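Long-range contacts in Glyco_hydro_cc domain-containing protein (Trichoderma gamsii, PDB 6UBD), which probably binds oligosaccharides related to beta-1,3-glucan, on a scaffold of the glycoside hydrolase family 128: residues Lys47-Trp52 / Ala271-His276; Met73-Gly78 / Val114-Asp119; Asn105-Ser110 / Pro144-Gln149. All blocks are in the same frame, centred on the assembly; numbering follows the deposited sequence. Where two conformers were deposited one is given.

Contact 1 of 3, residues Lys47-Trp52 / Ala271-His276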
# COMPACT_ATOMS: atom_id res chain seq x y z
N LYS A 47 -10.84 -9.37 -9.00
CA LYS A 47 -10.24 -8.76 -10.19
C LYS A 47 -11.16 -7.79 -10.95
O LYS A 47 -10.73 -6.71 -11.41
CB LYS A 47 -9.78 -9.88 -11.16
CG LYS A 47 -8.83 -9.44 -12.25
CD LYS A 47 -8.65 -10.55 -13.24
CE LYS A 47 -7.66 -10.16 -14.29
NZ LYS A 47 -7.47 -11.22 -15.28
N ASP A 48 -12.39 -8.25 -11.20
CA ASP A 48 -13.29 -7.50 -12.12
C ASP A 48 -13.74 -6.14 -11.53
O ASP A 48 -14.21 -5.29 -12.28
CB ASP A 48 -14.49 -8.29 -12.56
CG ASP A 48 -15.27 -7.59 -13.64
OD1 ASP A 48 -14.72 -7.40 -14.71
OD2 ASP A 48 -16.53 -7.37 -13.46
N HIS A 49 -13.48 -5.90 -10.25
CA HIS A 49 -13.89 -4.63 -9.58
C HIS A 49 -12.67 -3.80 -9.16
O HIS A 49 -12.86 -2.72 -8.51
CB HIS A 49 -14.77 -4.95 -8.35
CG HIS A 49 -15.91 -5.84 -8.65
ND1 HIS A 49 -16.93 -5.48 -9.47
CD2 HIS A 49 -16.16 -7.08 -8.18
CE1 HIS A 49 -17.75 -6.50 -9.61
NE2 HIS A 49 -17.30 -7.48 -8.78
N LEU A 50 -11.45 -4.28 -9.46
CA LEU A 50 -10.19 -3.57 -9.15
C LEU A 50 -9.68 -2.86 -10.37
O LEU A 50 -10.01 -3.24 -11.53
CB LEU A 50 -9.15 -4.57 -8.66
CG LEU A 50 -9.49 -5.38 -7.42
CD1 LEU A 50 -8.32 -6.26 -7.06
CD2 LEU A 50 -9.87 -4.55 -6.19
N SER A 51 -8.72 -1.94 -10.16
CA SER A 51 -7.86 -1.43 -11.27
C SER A 51 -6.39 -1.87 -11.13
O SER A 51 -5.64 -1.78 -12.15
CB SER A 51 -7.92 0.10 -11.37
OG SER A 51 -7.52 0.63 -10.12
N TRP A 52 -5.93 -2.21 -9.93
CA TRP A 52 -4.48 -2.33 -9.66
C TRP A 52 -4.17 -3.30 -8.57
O TRP A 52 -5.08 -3.64 -7.73
CB TRP A 52 -3.89 -0.95 -9.27
CG TRP A 52 -4.28 -0.39 -7.93
CD1 TRP A 52 -5.47 0.20 -7.62
CD2 TRP A 52 -3.46 -0.38 -6.75
NE1 TRP A 52 -5.43 0.61 -6.32
CE2 TRP A 52 -4.21 0.28 -5.74
CE3 TRP A 52 -2.15 -0.81 -6.46
CZ2 TRP A 52 -3.67 0.52 -4.47
CZ3 TRP A 52 -1.66 -0.57 -5.20
CH2 TRP A 52 -2.40 0.10 -4.24
N ALA A 271 -18.42 -4.41 -1.18
CA ALA A 271 -18.19 -2.93 -1.02
C ALA A 271 -17.64 -2.37 -2.33
O ALA A 271 -18.21 -1.39 -2.85
CB ALA A 271 -17.29 -2.66 0.16
N ILE A 272 -16.59 -2.97 -2.88
CA ILE A 272 -15.98 -2.40 -4.13
C ILE A 272 -16.86 -2.57 -5.35
O ILE A 272 -16.88 -1.72 -6.25
CB ILE A 272 -14.58 -3.00 -4.38
CG1 ILE A 272 -14.59 -4.50 -4.71
CG2 ILE A 272 -13.65 -2.66 -3.20
CD1 ILE A 272 -13.22 -5.10 -5.05
N SER A 273 -17.75 -3.56 -5.33
CA SER A 273 -18.70 -3.75 -6.47
C SER A 273 -19.74 -2.63 -6.49
O SER A 273 -20.25 -2.33 -7.61
CB SER A 273 -19.33 -5.14 -6.42
OG SER A 273 -20.33 -5.35 -7.43
N LYS A 274 -20.04 -2.00 -5.37
CA LYS A 274 -21.02 -0.88 -5.32
C LYS A 274 -20.52 0.28 -6.19
O LYS A 274 -21.34 1.15 -6.54
CB LYS A 274 -21.22 -0.32 -3.88
CG LYS A 274 -21.86 -1.24 -2.89
CD LYS A 274 -21.96 -0.60 -1.51
CE LYS A 274 -22.27 -1.62 -0.42
NZ LYS A 274 -21.64 -1.30 0.92
N TYR A 275 -19.20 0.43 -6.39
CA TYR A 275 -18.61 1.57 -7.12
C TYR A 275 -18.25 1.21 -8.54
O TYR A 275 -17.70 2.04 -9.25
CB TYR A 275 -17.43 2.08 -6.29
CG TYR A 275 -17.87 2.69 -4.99
CD1 TYR A 275 -18.33 3.99 -4.95
CD2 TYR A 275 -17.96 1.92 -3.82
CE1 TYR A 275 -18.88 4.54 -3.81
CE2 TYR A 275 -18.46 2.48 -2.66
CZ TYR A 275 -18.97 3.76 -2.66
OH TYR A 275 -19.49 4.26 -1.51
N HIS A 276 -18.58 0.00 -8.97
CA HIS A 276 -18.34 -0.50 -10.33
C HIS A 276 -19.72 -0.61 -11.03
O HIS A 276 -20.45 -1.61 -10.88
CB HIS A 276 -17.54 -1.80 -10.24
CG HIS A 276 -17.37 -2.53 -11.53
ND1 HIS A 276 -17.29 -1.95 -12.80
CD2 HIS A 276 -17.13 -3.86 -11.70
CE1 HIS A 276 -17.07 -2.91 -13.69
NE2 HIS A 276 -17.00 -4.11 -13.05
O HOH W 1 -14.51 -0.71 -7.68

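Contact 2 of 3, residues Met73-Gly78 / Val114-Asp119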
# COMPACT_ATOMS: atom_id res chain seq x y z
N MET A 73 7.34 -2.03 -6.28
CA MET A 73 7.86 -1.54 -4.97
C MET A 73 9.36 -1.81 -4.90
O MET A 73 9.79 -2.89 -5.31
CB MET A 73 7.15 -2.23 -3.79
CG MET A 73 7.65 -1.81 -2.44
SD MET A 73 6.81 -2.51 -0.99
CE MET A 73 5.14 -1.86 -1.10
N LEU A 74 10.11 -0.89 -4.29
CA LEU A 74 11.43 -1.23 -3.68
C LEU A 74 11.23 -1.34 -2.15
O LEU A 74 11.06 -0.34 -1.49
CB LEU A 74 12.52 -0.22 -4.03
CG LEU A 74 13.86 -0.44 -3.32
CD1 LEU A 74 14.43 -1.83 -3.65
CD2 LEU A 74 14.89 0.58 -3.75
N TRP A 75 11.19 -2.57 -1.63
CA TRP A 75 10.76 -2.81 -0.26
C TRP A 75 11.73 -2.19 0.77
O TRP A 75 11.28 -1.61 1.80
CB TRP A 75 10.57 -4.33 -0.07
CG TRP A 75 10.01 -4.78 1.26
CD1 TRP A 75 8.68 -5.03 1.55
CD2 TRP A 75 10.72 -5.15 2.47
NE1 TRP A 75 8.51 -5.46 2.84
CE2 TRP A 75 9.75 -5.55 3.42
CE3 TRP A 75 12.08 -5.13 2.86
CZ2 TRP A 75 10.10 -5.98 4.71
CZ3 TRP A 75 12.42 -5.55 4.13
CH2 TRP A 75 11.44 -5.96 5.05
N GLY A 76 13.05 -2.40 0.58
CA GLY A 76 14.03 -1.95 1.55
C GLY A 76 15.40 -1.80 0.95
O GLY A 76 15.57 -1.62 -0.26
N GLY A 77 16.43 -1.90 1.85
CA GLY A 77 17.84 -1.74 1.47
C GLY A 77 18.64 -3.02 1.35
O GLY A 77 19.85 -2.89 1.11
N GLY A 78 18.01 -4.18 1.46
CA GLY A 78 18.67 -5.45 1.20
C GLY A 78 19.61 -5.93 2.31
O GLY A 78 20.29 -6.93 2.07
N VAL A 114 9.98 -8.35 7.68
CA VAL A 114 8.68 -7.84 8.19
C VAL A 114 8.51 -6.36 7.81
O VAL A 114 7.55 -5.98 7.17
CB VAL A 114 8.47 -8.05 9.70
CG1 VAL A 114 7.16 -7.46 10.18
CG2 VAL A 114 8.61 -9.53 10.04
N SER A 115 9.45 -5.53 8.23
CA SER A 115 9.50 -4.07 7.97
C SER A 115 10.94 -3.68 7.57
O SER A 115 11.85 -4.36 8.04
CB SER A 115 8.98 -3.30 9.21
OG SER A 115 7.65 -3.70 9.56
N ALA A 116 11.08 -2.64 6.75
CA ALA A 116 12.39 -2.38 6.14
C ALA A 116 13.50 -2.03 7.16
O ALA A 116 14.70 -2.38 6.86
CB ALA A 116 12.27 -1.29 5.10
N ASP A 117 13.23 -1.38 8.29
CA ASP A 117 14.27 -1.07 9.31
C ASP A 117 15.54 -0.40 8.72
O ASP A 117 16.66 -0.93 8.88
CB ASP A 117 14.64 -2.35 10.09
CG ASP A 117 15.26 -2.11 11.45
OD1 ASP A 117 15.21 -0.96 11.88
OD2 ASP A 117 15.84 -3.09 12.00
N ILE A 118 15.32 0.78 8.10
CA ILE A 118 16.48 1.57 7.62
C ILE A 118 16.35 2.99 8.13
O ILE A 118 15.20 3.53 8.19
CB ILE A 118 16.66 1.52 6.07
CG1 ILE A 118 15.40 1.94 5.28
CG2 ILE A 118 17.16 0.12 5.64
CD1 ILE A 118 15.64 2.08 3.76
N ASP A 119 17.50 3.65 8.36
CA ASP A 119 17.45 5.06 8.77
C ASP A 119 17.20 5.99 7.57
O ASP A 119 17.26 5.57 6.41
CB ASP A 119 18.65 5.43 9.62
CG ASP A 119 19.98 5.32 8.94
OD1 ASP A 119 20.03 5.37 7.71
OD2 ASP A 119 21.01 5.36 9.67
O HOH W 2 15.81 -3.04 4.42

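Contact 3 of 3, residues Asn105-Ser110 / Pro144-Gln149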
# COMPACT_ATOMS: atom_id res chain seq x y z
N ASN A 105 8.92 -0.14 2.46
CA ASN A 105 7.80 -0.63 3.32
C ASN A 105 8.17 -0.52 4.81
O ASN A 105 8.89 -1.40 5.28
CB ASN A 105 7.43 -2.04 2.85
CG ASN A 105 6.19 -2.58 3.56
OD1 ASN A 105 5.09 -2.16 3.15
ND2 ASN A 105 6.37 -3.31 4.66
N GLU A 106 7.64 0.49 5.49
CA GLU A 106 7.78 0.59 6.98
C GLU A 106 9.27 0.63 7.39
O GLU A 106 9.73 -0.14 8.22
CB GLU A 106 7.02 -0.56 7.65
CG GLU A 106 5.47 -0.50 7.34
CD GLU A 106 4.65 -1.52 8.11
OE1 GLU A 106 5.26 -2.46 8.70
OE2 GLU A 106 3.38 -1.39 8.07
N PRO A 107 10.05 1.63 6.89
CA PRO A 107 11.45 1.79 7.32
C PRO A 107 11.54 2.09 8.82
O PRO A 107 12.65 1.91 9.39
CB PRO A 107 11.95 2.91 6.41
CG PRO A 107 10.73 3.78 6.18
CD PRO A 107 9.62 2.75 6.01
N ASP A 108 10.47 2.62 9.44
CA ASP A 108 10.37 2.97 10.87
C ASP A 108 9.98 1.78 11.77
O ASP A 108 9.81 2.02 12.98
CB ASP A 108 9.42 4.17 11.05
CG ASP A 108 8.01 4.01 10.47
OD1 ASP A 108 7.82 3.16 9.55
OD2 ASP A 108 7.13 4.78 10.95
N CYS A 109 9.95 0.56 11.25
CA CYS A 109 9.70 -0.64 12.08
C CYS A 109 10.79 -1.71 11.77
O CYS A 109 11.50 -1.63 10.75
CB CYS A 109 8.31 -1.22 11.87
SG CYS A 109 6.99 -0.55 12.91
N SER A 110 10.92 -2.71 12.63
CA SER A 110 11.97 -3.74 12.61
C SER A 110 11.36 -5.13 12.41
O SER A 110 10.12 -5.32 12.39
CB SER A 110 12.86 -3.66 13.89
OG SER A 110 12.08 -3.91 15.03
N PRO A 144 7.83 6.33 0.64
CA PRO A 144 7.83 5.27 1.65
C PRO A 144 6.58 5.36 2.57
O PRO A 144 6.06 6.44 2.80
CB PRO A 144 9.15 5.52 2.41
CG PRO A 144 10.00 6.33 1.44
CD PRO A 144 8.98 7.26 0.81
N ALA A 145 6.19 4.15 3.05
CA ALA A 145 4.96 3.98 3.90
C ALA A 145 5.32 3.75 5.38
O ALA A 145 6.12 2.84 5.64
CB ALA A 145 4.05 2.88 3.37
N MET A 146 4.81 4.59 6.26
CA MET A 146 5.23 4.53 7.68
C MET A 146 4.38 3.58 8.54
O MET A 146 3.12 3.65 8.60
CB MET A 146 5.09 5.93 8.30
CG MET A 146 5.98 6.98 7.61
SD MET A 146 7.77 6.59 7.58
CE MET A 146 7.95 6.12 5.85
N CYS A 147 5.03 2.76 9.34
CA CYS A 147 4.29 1.92 10.34
C CYS A 147 3.76 2.77 11.47
O CYS A 147 2.79 2.36 12.13
CB CYS A 147 5.14 0.75 10.86
SG CYS A 147 6.49 1.26 11.96
N ARG A 148 4.33 3.94 11.74
CA ARG A 148 3.86 4.77 12.85
C ARG A 148 2.59 5.55 12.46
O ARG A 148 2.05 6.27 13.35
CB ARG A 148 4.94 5.78 13.35
CG ARG A 148 6.06 5.25 14.23
CD ARG A 148 5.59 5.05 15.64
NE ARG A 148 6.62 4.62 16.52
CZ ARG A 148 6.43 4.26 17.76
NH1 ARG A 148 5.23 4.24 18.30
NH2 ARG A 148 7.47 3.91 18.51
N GLN A 149 2.11 5.44 11.23
CA GLN A 149 0.78 6.05 10.88
C GLN A 149 0.81 7.54 11.19
O GLN A 149 1.88 8.21 10.87
CB GLN A 149 -0.37 5.31 11.54
CG GLN A 149 -0.41 3.82 11.21
CD GLN A 149 -1.71 3.19 11.67
OE1 GLN A 149 -2.82 3.53 11.17
NE2 GLN A 149 -1.67 2.26 12.64
O HOH W 3 9.32 3.83 15.08

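Contact 1 of 3, residues Lys47-Trp52 / Ala271-His276
The imidazole of His49 takes Ser273 on one face: in the Ser273 conformer described here, CB stands 3.8 Å from the centre of the His49 ring and 10° off its normal, a CH-pi contact over the face. At the edge of the same ring lies His276. Neither imidazole lies over the other, and their exact mutual placing is doubtful because the rims come too close in the model. The edge of the His276 ring also receives, in its plane, the carboxylate of Asp48: His276 NE2 donates a weak hydrogen bond to Asp48 OD2 over 3.3 Å, with the carboxylate turned 66° to the ring. A chi1 of 172° points the His276 ring away from its own amide and back toward Asp48. Behind the polar groups, Ile272 CD1 supplies the apolar floor, packing 3.6 Å from Leu50 CD2 and equally close to His49 CB. A water ties the backbones together by donating to His49 O (2.7 Å) and to Ile272 O (2.9 Å). The contact thus joins the loop between helix 43-46 and strand 52-54 to the end of the last helix, 263-273, at the N-terminal end of the barrel strands; Arg33 NH1 hydrogen-bonds Asp48 O. Since His276 ND1 also makes a weak hydrogen bond to the C-terminal carboxylate on Arg278, the ring has a carboxylate at each nitrogen. The pair might favour its protonated form somewhat, but both bonds are weak, and the charge of Arg33, whose side chain touches His276, would work against it.

Contact 2 of 3, residues Met73-Gly78 / Val114-Asp119
Val114 meets Trp75 at the rim of the indole, its carbonyl carbon C lying 3.5 Å from Trp75 CZ2 and close to the ring plane. At Ser115 the backbone comes round the same benzo corner, with Ser115 O 3.4 Å from Trp75 CH2; the side chain leaves the backbone away from 73-78, and OG hydrogen-bonds Glu106 OE1. Ala116 then climbs over the ring: its N sits above one face, and its CA makes an off-centre CH-pi contact, 4.2 Å from the centroid of the six-membered ring of Trp75 and 29° from the normal. A Trp75 chi1 of -175° sends the indole away from its own amide and beneath this peptide. Ala116 CB lies 3.5 Å from Trp75 O, alongside the other backbone, and fits against Gly76, where a beta carbon would collide with Trp75 CE3. A water accepts from Gly77 N (2.9 Å) and donates to Ala116 O (2.8 Å), standing in for a direct bond. Finally Ile118 brings CG2 within 4.4 Å of Gly77 N. Trp75 also forms a cation-pi pair with Arg87. With an alanine here, the Val114-Ala116 backbone would probably lose its aromatic support and Arg87 its partner. The contact joins two beta-alpha loops of the barrel, one leading from strand 69-73 into helix 82-92, which supplies Arg87, the other following strand 100-102 and entering helix 120-136, whose Leu126 packs on Ile118.

Contact 3 of 3, residues Asn105-Ser110 / Pro144-Gln149
Glu106 and Ala145 join neighbouring beta-alpha loops of a TIM barrel, just beyond the C-terminal ends of strands 100-102 and 140-142. Asn105-Glu106 is an Asn-Glu pair after the fourth strand, as in clan A glycoside hydrolases, where that glutamate is the general acid/base; whether it serves so here is not settled by the geometry. The backbone link is a single beta bridge of Asn105 with Ala145, marked by Glu106 N donating to Ala145 O at 2.8 Å. One covalent bond adds to it: Cys109 SG and Cys147 SG are 2.1 Å apart, with the disulfide torsion at 92°, near the relaxed right angle. Side-chain hydrogen bonds come from Asp108, whose CG lies between its backbone N and carbonyl carbon (chi1 56°), a rotation that turns the carboxylate onto the opposite loop. Asp108 OD1 accepts Cys147 N on its syn side at 2.8 Å, and OD2 accepts Arg148 N at 3.0 Å from above the carboxylate plane, 36° out of it. The amides of the two central residues of the type I turn Met146-Gln149 are therefore gripped by one carboxylate. Apolar packing fills in around this: Pro107 CG touches Met146 CE at 3.6 Å, the two side chains crossing nearly at right angles. The Glu106 side chain makes a van der Waals contact, CD to Cys147 CB 3.6 Å, while its OE2 is hydrogen-bonded to His173 ND1. A water donates to Asp108 O at 2.8 Å and accepts from Arg148 NE at 3.2 Å.

In the fold
Contacts 2 and 3 share one side of the barrel, their centres 9 Å apart, and their segments interleave along the chain. They touch directly: Trp75 O lies 2.9 Å from Asn105 N, and Ser115 OG lies 2.8 Å from Glu106 OE1, both probable hydrogen bonds; Ser115 of contact 2 thus meets the carboxylate of Glu106. Glu106 and Asn105, with Glu201 beside Asn105, occupy the strand ends where relatives of clan A place their active site, and the oligosaccharide probably binds there. Contact 1 lies on the opposite side of the chain's centre, about 30 Å and 27 Å from contacts 2 and 3, centre to centre, joining the loop into strand 52-54 to the end of helix 263-273.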